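Local coordinates for periplasmic binding protein (Sulfurospirillum deleyianum, PDB 4PAG) that probably captures a small solute in the periplasm and delivers it to an ABC transporter for uptake into the cell, at residues 86-99 against 109-122. Sequence-based numbering, arbitrary orientation.
Sequences LAAKPDVIITWDTP and LARISIPALKVNID
Both carboxylate oxygens of Asp-122 are engaged by residues at and just past the end of strand 92-96: OD2 accepts from Thr-98 OG1 at 2.6 Å on its syn lone pair, and OD1 takes the indole N-H of Trp-96, NE1 to OD1 3.2 Å and nearly straight (167°), in the ring plane. Trp-96 CG lies anti to the backbone N (chi1 -178°), turning the indole edge to this carboxylate while Ile-121 CD1 makes a CH-pi contact over one face and Thr-98 CG2 sits near the rim of the other. An alanine at Asp-122 would remove both acceptors and would probably leave the indole N-H and the Thr-98 hydroxyl without these mates. Upstream, strands 92-96 and 116-119 run parallel, joined by helix 99-112 in a beta-alpha-beta crossover. Ile-93 and Thr-95 each give N and O to the pairing: N to Pro-115 O and Leu-117 O, O to Leu-117 N and Val-119 N. Asp-97 N continues it to Val-119 O (2.9 Å), approaching above the carbonyl plane. The Asp-97 carboxylate is shared between Asn-102, which binds OD1, and a water linking OD2 (2.8 Å) to Lys-118 O. Lys-118 NZ instead bonds Val-9 O. A second water donates to Asp-97 O and accepts from Ile-121 N.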
ATOM      1  N   LEU A  86     -21.333   1.004 -14.054  1.00 29.54           N
ATOM      2  CA  LEU A  86     -22.633   1.668 -14.148  1.00 33.21           C
ATOM      3  C   LEU A  86     -23.769   0.674 -13.903  1.00 33.09           C
ATOM      4  O   LEU A  86     -24.706   0.967 -13.159  1.00 32.05           O
ATOM      5  CB  LEU A  86     -22.798   2.343 -15.512  1.00 40.71           C
ATOM      6  CG  LEU A  86     -24.093   3.124 -15.774  1.00 47.02           C
ATOM      7  CD1 LEU A  86     -24.385   4.135 -14.673  1.00 48.66           C
ATOM      8  CD2 LEU A  86     -24.009   3.813 -17.130  1.00 53.87           C
ATOM      9  N   ALA A  87     -23.670  -0.505 -14.512  1.00 34.60           N
ATOM     10  CA  ALA A  87     -24.717  -1.516 -14.394  1.00 34.88           C
ATOM     11  C   ALA A  87     -24.850  -2.039 -12.967  1.00 32.77           C
ATOM     12  O   ALA A  87     -25.943  -2.388 -12.542  1.00 38.97           O
ATOM     13  CB  ALA A  87     -24.459  -2.668 -15.358  1.00 37.01           C
ATOM     14  N   ALA A  88     -23.743  -2.077 -12.229  1.00 36.28           N
ATOM     15  CA  ALA A  88     -23.740  -2.612 -10.858  1.00 35.60           C
ATOM     16  C   ALA A  88     -24.347  -1.671  -9.816  1.00 34.30           C
ATOM     17  O   ALA A  88     -24.601  -2.092  -8.684  1.00 33.22           O
ATOM     18  CB  ALA A  88     -22.329  -2.991 -10.444  1.00 33.50           C
ATOM     19  N   LYS A  89     -24.551  -0.405 -10.183  1.00 31.37           N
ATOM     20  CA  LYS A  89     -25.272   0.552  -9.335  1.00 35.73           C
ATOM     21  C   LYS A  89     -24.673   0.692  -7.933  1.00 31.97           C
ATOM     22  O   LYS A  89     -25.357   0.447  -6.934  1.00 32.05           O
ATOM     23  CB  LYS A  89     -26.756   0.157  -9.210  1.00 40.03           C
ATOM     24  CG  LYS A  89     -27.507   0.006 -10.528  1.00 48.42           C
ATOM     25  CD  LYS A  89     -28.052   1.332 -11.039  1.00 54.77           C
ATOM     26  CE  LYS A  89     -28.862   1.156 -12.317  1.00 56.05           C
ATOM     27  NZ  LYS A  89     -30.082   0.323 -12.118  1.00 58.64           N
ATOM     28  N   PRO A  90     -23.395   1.088  -7.844  1.00 28.74           N
ATOM     29  CA  PRO A  90     -22.917   1.422  -6.509  1.00 27.03           C
ATOM     30  C   PRO A  90     -23.590   2.710  -6.039  1.00 24.48           C
ATOM     31  O   PRO A  90     -23.841   3.592  -6.859  1.00 27.43           O
ATOM     32  CB  PRO A  90     -21.420   1.639  -6.721  1.00 26.46           C
ATOM     33  CG  PRO A  90     -21.306   2.105  -8.128  1.00 25.72           C
ATOM     34  CD  PRO A  90     -22.413   1.425  -8.890  1.00 27.70           C
ATOM     35  N   ASP A  91     -23.901   2.809  -4.745  1.00 24.96           N
ATOM     36  CA  ASP A  91     -24.443   4.061  -4.176  1.00 25.30           C
ATOM     37  C   ASP A  91     -23.421   5.197  -4.264  1.00 25.27           C
ATOM     38  O   ASP A  91     -23.777   6.366  -4.407  1.00 26.82           O
ATOM     39  CB  ASP A  91     -24.853   3.867  -2.713  1.00 29.57           C
ATOM     40  CG  ASP A  91     -25.923   2.797  -2.535  1.00 33.18           C
ATOM     41  OD1 ASP A  91     -26.849   2.743  -3.365  1.00 41.83           O
ATOM     42  OD2 ASP A  91     -25.840   2.008  -1.566  1.00 33.38           O
ATOM     43  N   VAL A  92     -22.145   4.846  -4.160  1.00 23.69           N
ATOM     44  CA  VAL A  92     -21.074   5.829  -4.236  1.00 20.81           C
ATOM     45  C   VAL A  92     -19.795   5.143  -4.727  1.00 19.47           C
ATOM     46  O   VAL A  92     -19.624   3.934  -4.542  1.00 17.85           O
ATOM     47  CB  VAL A  92     -20.865   6.522  -2.866  1.00 21.09           C
ATOM     48  CG1 VAL A  92     -20.323   5.543  -1.834  1.00 21.73           C
ATOM     49  CG2 VAL A  92     -19.960   7.738  -2.993  1.00 19.84           C
ATOM     50  N   ILE A  93     -18.936   5.915  -5.388  1.00 18.73           N
ATOM     51  CA  ILE A  93     -17.614   5.456  -5.808  1.00 19.21           C
ATOM     52  C   ILE A  93     -16.581   6.265  -5.025  1.00 18.14           C
ATOM     53  O   ILE A  93     -16.691   7.480  -4.919  1.00 18.20           O
ATOM     54  CB  ILE A  93     -17.394   5.664  -7.322  1.00 21.13           C
ATOM     55  CG1 ILE A  93     -18.395   4.822  -8.121  1.00 23.28           C
ATOM     56  CG2 ILE A  93     -15.960   5.309  -7.721  1.00 21.19           C
ATOM     57  CD1 ILE A  93     -18.389   5.107  -9.607  1.00 24.60           C
ATOM     58  N   ILE A  94     -15.603   5.578  -4.452  1.00 18.03           N
ATOM     59  CA  ILE A  94     -14.524   6.219  -3.741  1.00 17.46           C
ATOM     60  C   ILE A  94     -13.288   6.137  -4.627  1.00 17.43           C
ATOM     61  O   ILE A  94     -12.906   5.049  -5.050  1.00 19.08           O
ATOM     62  CB  ILE A  94     -14.232   5.524  -2.397  1.00 17.73           C
ATOM     63  CG1 ILE A  94     -15.506   5.370  -1.550  1.00 19.95           C
ATOM     64  CG2 ILE A  94     -13.172   6.292  -1.634  1.00 16.87           C
ATOM     65  CD1 ILE A  94     -16.177   6.670  -1.157  1.00 21.35           C
ATOM     66  N   THR A  95     -12.671   7.280  -4.909  1.00 17.10           N
ATOM     67  CA  THR A  95     -11.503   7.317  -5.783  1.00 17.07           C
ATOM     68  C   THR A  95     -10.215   7.730  -5.078  1.00 18.12           C
ATOM     69  O   THR A  95     -10.223   8.263  -3.963  1.00 18.52           O
ATOM     70  CB  THR A  95     -11.722   8.233  -7.004  1.00 17.54           C
ATOM     71  OG1 THR A  95     -11.613   9.607  -6.621  1.00 18.70           O
ATOM     72  CG2 THR A  95     -13.076   7.989  -7.624  1.00 18.03           C
ATOM     73  N   TRP A  96      -9.110   7.468  -5.770  1.00 16.74           N
ATOM     74  CA  TRP A  96      -7.762   7.787  -5.309  1.00 17.23           C
ATOM     75  C   TRP A  96      -7.394   9.205  -5.775  1.00 17.29           C
ATOM     76  O   TRP A  96      -7.295   9.463  -6.966  1.00 18.51           O
ATOM     77  CB  TRP A  96      -6.831   6.714  -5.880  1.00 16.97           C
ATOM     78  CG  TRP A  96      -5.386   6.765  -5.532  1.00 17.90           C
ATOM     79  CD1 TRP A  96      -4.751   7.624  -4.685  1.00 18.59           C
ATOM     80  CD2 TRP A  96      -4.390   5.861  -6.011  1.00 17.76           C
ATOM     81  NE1 TRP A  96      -3.409   7.323  -4.632  1.00 18.58           N
ATOM     82  CE2 TRP A  96      -3.164   6.246  -5.443  1.00 18.99           C
ATOM     83  CE3 TRP A  96      -4.414   4.781  -6.899  1.00 19.06           C
ATOM     84  CZ2 TRP A  96      -1.971   5.574  -5.713  1.00 19.09           C
ATOM     85  CZ3 TRP A  96      -3.230   4.109  -7.165  1.00 19.16           C
ATOM     86  CH2 TRP A  96      -2.024   4.515  -6.579  1.00 19.81           C
ATOM     87  N   ASP A  97      -7.237  10.123  -4.821  1.00 18.27           N
ATOM     88  CA  ASP A  97      -6.931  11.529  -5.113  1.00 20.93           C
ATOM     89  C   ASP A  97      -5.426  11.708  -5.268  1.00 21.31           C
ATOM     90  O   ASP A  97      -4.730  11.998  -4.292  1.00 22.20           O
ATOM     91  CB  ASP A  97      -7.459  12.430  -3.981  1.00 22.56           C
ATOM     92  CG  ASP A  97      -7.173  13.911  -4.204  1.00 23.92           C
ATOM     93  OD1 ASP A  97      -6.609  14.286  -5.253  1.00 21.84           O
ATOM     94  OD2 ASP A  97      -7.532  14.709  -3.308  1.00 27.55           O
ATOM     95  N   THR A  98      -4.926  11.537  -6.488  1.00 17.94           N
ATOM     96  CA  THR A  98      -3.494  11.717  -6.763  1.00 18.88           C
ATOM     97  C   THR A  98      -3.345  12.333  -8.165  1.00 19.69           C
ATOM     98  O   THR A  98      -4.107  11.975  -9.080  1.00 16.91           O
ATOM     99  CB  THR A  98      -2.726  10.380  -6.585  1.00 20.51           C
ATOM    100  OG1 THR A  98      -1.305  10.608  -6.572  1.00 22.12           O
ATOM    101  CG2 THR A  98      -3.086   9.376  -7.671  1.00 21.39           C
ATOM    102  N   PRO A  99      -2.405  13.288  -8.331  1.00 18.73           N
ATOM    103  CA  PRO A  99      -2.382  14.111  -9.550  1.00 20.82           C
ATOM    104  C   PRO A  99      -2.236  13.352 -10.859  1.00 19.70           C
ATOM    105  O   PRO A  99      -2.843  13.743 -11.841  1.00 19.60           O
ATOM    106  CB  PRO A  99      -1.192  15.062  -9.350  1.00 22.61           C
ATOM    107  CG  PRO A  99      -0.650  14.808  -7.996  1.00 24.07           C
ATOM    108  CD  PRO A  99      -1.523  13.824  -7.279  1.00 22.26           C
ATOM    109  N   LEU A 109     -15.750   9.513 -14.641  1.00 28.86           N
ATOM    110  CA  LEU A 109     -16.821   9.613 -13.648  1.00 27.95           C
ATOM    111  C   LEU A 109     -17.974  10.476 -14.154  1.00 29.23           C
ATOM    112  O   LEU A 109     -19.130  10.189 -13.855  1.00 29.70           O
ATOM    113  CB  LEU A 109     -16.304  10.189 -12.331  1.00 27.64           C
ATOM    114  CG  LEU A 109     -15.436   9.296 -11.442  1.00 27.21           C
ATOM    115  CD1 LEU A 109     -14.948  10.141 -10.277  1.00 28.71           C
ATOM    116  CD2 LEU A 109     -16.158   8.052 -10.948  1.00 27.65           C
ATOM    117  N   ALA A 110     -17.658  11.527 -14.910  1.00 30.79           N
ATOM    118  CA  ALA A 110     -18.684  12.377 -15.522  1.00 30.74           C
ATOM    119  C   ALA A 110     -19.567  11.550 -16.452  1.00 33.00           C
ATOM    120  O   ALA A 110     -20.789  11.665 -16.445  1.00 37.44           O
ATOM    121  CB  ALA A 110     -18.043  13.525 -16.285  1.00 28.92           C
ATOM    122  N   ARG A 111     -18.925  10.705 -17.242  1.00 33.77           N
ATOM    123  CA  ARG A 111     -19.620   9.806 -18.151  1.00 38.70           C
ATOM    124  C   ARG A 111     -20.543   8.834 -17.415  1.00 38.05           C
ATOM    125  O   ARG A 111     -21.669   8.598 -17.848  1.00 40.40           O
ATOM    126  CB  ARG A 111     -18.578   9.047 -18.959  1.00 39.42           C
ATOM    127  CG  ARG A 111     -19.123   8.068 -19.967  1.00 38.99           C
ATOM    128  CD  ARG A 111     -17.954   7.479 -20.715  1.00 36.84           C
ATOM    129  NE  ARG A 111     -18.308   6.243 -21.384  1.00 38.92           N
ATOM    130  CZ  ARG A 111     -17.431   5.458 -21.999  1.00 43.80           C
ATOM    131  NH1 ARG A 111     -16.138   5.784 -22.030  1.00 43.90           N
ATOM    132  NH2 ARG A 111     -17.849   4.344 -22.583  1.00 45.29           N
ATOM    133  N   ILE A 112     -20.054   8.298 -16.298  1.00 39.72           N
ATOM    134  CA  ILE A 112     -20.782   7.324 -15.481  1.00 43.69           C
ATOM    135  C   ILE A 112     -21.962   7.940 -14.738  1.00 38.62           C
ATOM    136  O   ILE A 112     -23.010   7.306 -14.617  1.00 38.31           O
ATOM    137  CB  ILE A 112     -19.834   6.651 -14.451  1.00 49.88           C
ATOM    138  CG1 ILE A 112     -18.838   5.734 -15.161  1.00 56.64           C
ATOM    139  CG2 ILE A 112     -20.604   5.857 -13.404  1.00 53.84           C
ATOM    140  CD1 ILE A 112     -19.474   4.679 -16.042  1.00 58.78           C
ATOM    141  N   SER A 113     -21.779   9.151 -14.218  1.00 33.97           N
ATOM    142  CA  SER A 113     -22.838   9.866 -13.497  1.00 38.58           C
ATOM    143  C   SER A 113     -23.314   9.113 -12.238  1.00 40.27           C
ATOM    144  O   SER A 113     -24.509   8.988 -11.988  1.00 38.40           O
ATOM    145  CB  SER A 113     -24.005  10.192 -14.454  1.00 43.42           C
ATOM    146  OG  SER A 113     -25.160  10.633 -13.765  1.00 49.73           O
ATOM    147  N   ILE A 114     -22.351   8.602 -11.470  1.00 37.79           N
ATOM    148  CA  ILE A 114     -22.587   8.045 -10.131  1.00 35.56           C
ATOM    149  C   ILE A 114     -21.864   8.974  -9.153  1.00 28.05           C
ATOM    150  O   ILE A 114     -20.769   9.431  -9.463  1.00 25.61           O
ATOM    151  CB  ILE A 114     -22.003   6.616  -9.997  1.00 36.68           C
ATOM    152  CG1 ILE A 114     -22.733   5.625 -10.921  1.00 41.96           C
ATOM    153  CG2 ILE A 114     -22.065   6.124  -8.548  1.00 34.48           C
ATOM    154  CD1 ILE A 114     -24.052   5.116 -10.386  1.00 44.68           C
ATOM    155  N   PRO A 115     -22.463   9.267  -7.981  1.00 27.01           N
ATOM    156  CA  PRO A 115     -21.772  10.074  -6.965  1.00 26.45           C
ATOM    157  C   PRO A 115     -20.369   9.547  -6.640  1.00 22.81           C
ATOM    158  O   PRO A 115     -20.198   8.344  -6.456  1.00 22.62           O
ATOM    159  CB  PRO A 115     -22.678   9.931  -5.741  1.00 28.71           C
ATOM    160  CG  PRO A 115     -24.037   9.738  -6.319  1.00 31.53           C
ATOM    161  CD  PRO A 115     -23.827   8.908  -7.550  1.00 29.71           C
ATOM    162  N   ALA A 116     -19.376  10.429  -6.571  1.00 20.62           N
ATOM    163  CA  ALA A 116     -18.010   9.980  -6.300  1.00 19.75           C
ATOM    164  C   ALA A 116     -17.238  10.922  -5.381  1.00 19.61           C
ATOM    165  O   ALA A 116     -17.302  12.151  -5.524  1.00 19.78           O
ATOM    166  CB  ALA A 116     -17.257   9.766  -7.604  1.00 21.56           C
ATOM    167  N   LEU A 117     -16.523  10.325  -4.430  1.00 18.15           N
ATOM    168  CA  LEU A 117     -15.665  11.049  -3.506  1.00 18.48           C
ATOM    169  C   LEU A 117     -14.247  10.638  -3.794  1.00 19.51           C
ATOM    170  O   LEU A 117     -14.016   9.579  -4.373  1.00 23.87           O
ATOM    171  CB  LEU A 117     -16.002  10.681  -2.066  1.00 19.15           C
ATOM    172  CG  LEU A 117     -17.493  10.692  -1.715  1.00 21.00           C
ATOM    173  CD1 LEU A 117     -17.712  10.267  -0.274  1.00 23.00           C
ATOM    174  CD2 LEU A 117     -18.090  12.063  -1.971  1.00 22.61           C
ATOM    175  N   LYS A 118     -13.295  11.463  -3.386  1.00 19.58           N
ATOM    176  CA  LYS A 118     -11.896  11.103  -3.523  1.00 20.96           C
ATOM    177  C   LYS A 118     -11.166  11.293  -2.205  1.00 21.13           C
ATOM    178  O   LYS A 118     -11.503  12.183  -1.420  1.00 23.01           O
ATOM    179  CB  LYS A 118     -11.237  11.892  -4.659  1.00 23.75           C
ATOM    180  CG  LYS A 118     -11.099  13.395  -4.468  1.00 26.19           C
ATOM    181  CD  LYS A 118     -10.532  13.981  -5.755  1.00 30.44           C
ATOM    182  CE  LYS A 118      -9.895  15.342  -5.565  1.00 34.70           C
ATOM    183  NZ  LYS A 118     -10.879  16.439  -5.705  1.00 39.42           N
ATOM    184  N   VAL A 119     -10.171  10.443  -1.968  1.00 19.86           N
ATOM    185  CA  VAL A 119      -9.404  10.487  -0.733  1.00 19.50           C
ATOM    186  C   VAL A 119      -7.911  10.561  -1.035  1.00 19.63           C
ATOM    187  O   VAL A 119      -7.416   9.914  -1.961  1.00 17.93           O
ATOM    188  CB  VAL A 119      -9.722   9.282   0.183  1.00 20.60           C
ATOM    189  CG1 VAL A 119     -11.205   9.270   0.537  1.00 21.31           C
ATOM    190  CG2 VAL A 119      -9.325   7.965  -0.464  1.00 20.29           C
ATOM    191  N   ASN A 120      -7.213  11.368  -0.246  1.00 20.99           N
ATOM    192  CA  ASN A 120      -5.798  11.621  -0.442  1.00 21.95           C
ATOM    193  C   ASN A 120      -4.962  10.740   0.486  1.00 20.31           C
ATOM    194  O   ASN A 120      -4.847  11.018   1.677  1.00 20.24           O
ATOM    195  CB  ASN A 120      -5.502  13.102  -0.202  1.00 24.29           C
ATOM    196  CG  ASN A 120      -4.091  13.485  -0.598  1.00 29.47           C
ATOM    197  OD1 ASN A 120      -3.225  12.630  -0.754  1.00 31.59           O
ATOM    198  ND2 ASN A 120      -3.857  14.771  -0.763  1.00 37.10           N
ATOM    199  N   ILE A 121      -4.361   9.699  -0.072  1.00 20.17           N
ATOM    200  CA  ILE A 121      -3.645   8.700   0.730  1.00 23.60           C
ATOM    201  C   ILE A 121      -2.150   8.618   0.428  1.00 23.53           C
ATOM    202  O   ILE A 121      -1.471   7.698   0.887  1.00 24.53           O
ATOM    203  CB  ILE A 121      -4.253   7.302   0.530  1.00 25.41           C
ATOM    204  CG1 ILE A 121      -4.377   6.982  -0.963  1.00 27.93           C
ATOM    205  CG2 ILE A 121      -5.608   7.235   1.205  1.00 27.55           C
ATOM    206  CD1 ILE A 121      -4.492   5.509  -1.271  1.00 31.86           C
ATOM    207  N   ASP A 122      -1.628   9.570  -0.331  1.00 22.45           N
ATOM    208  CA  ASP A 122      -0.232   9.495  -0.743  1.00 23.54           C
ATOM    209  C   ASP A 122       0.722   9.620   0.449  1.00 24.57           C
ATOM    210  O   ASP A 122       1.680   8.855   0.564  1.00 30.30           O
ATOM    211  CB  ASP A 122       0.059  10.529  -1.821  1.00 24.29           C
ATOM    212  CG  ASP A 122      -0.502  10.123  -3.189  1.00 25.43           C
ATOM    213  OD1 ASP A 122      -1.019   8.986  -3.357  1.00 26.84           O
ATOM    214  OD2 ASP A 122      -0.421  10.948  -4.106  1.00 25.38           O
TER
HETATM  215  O   HOH W   1      -3.628  10.168  -2.692  1.00 32.59           O
HETATM  216  O   HOH W   2      -9.362  14.400  -1.163  1.00 34.48           O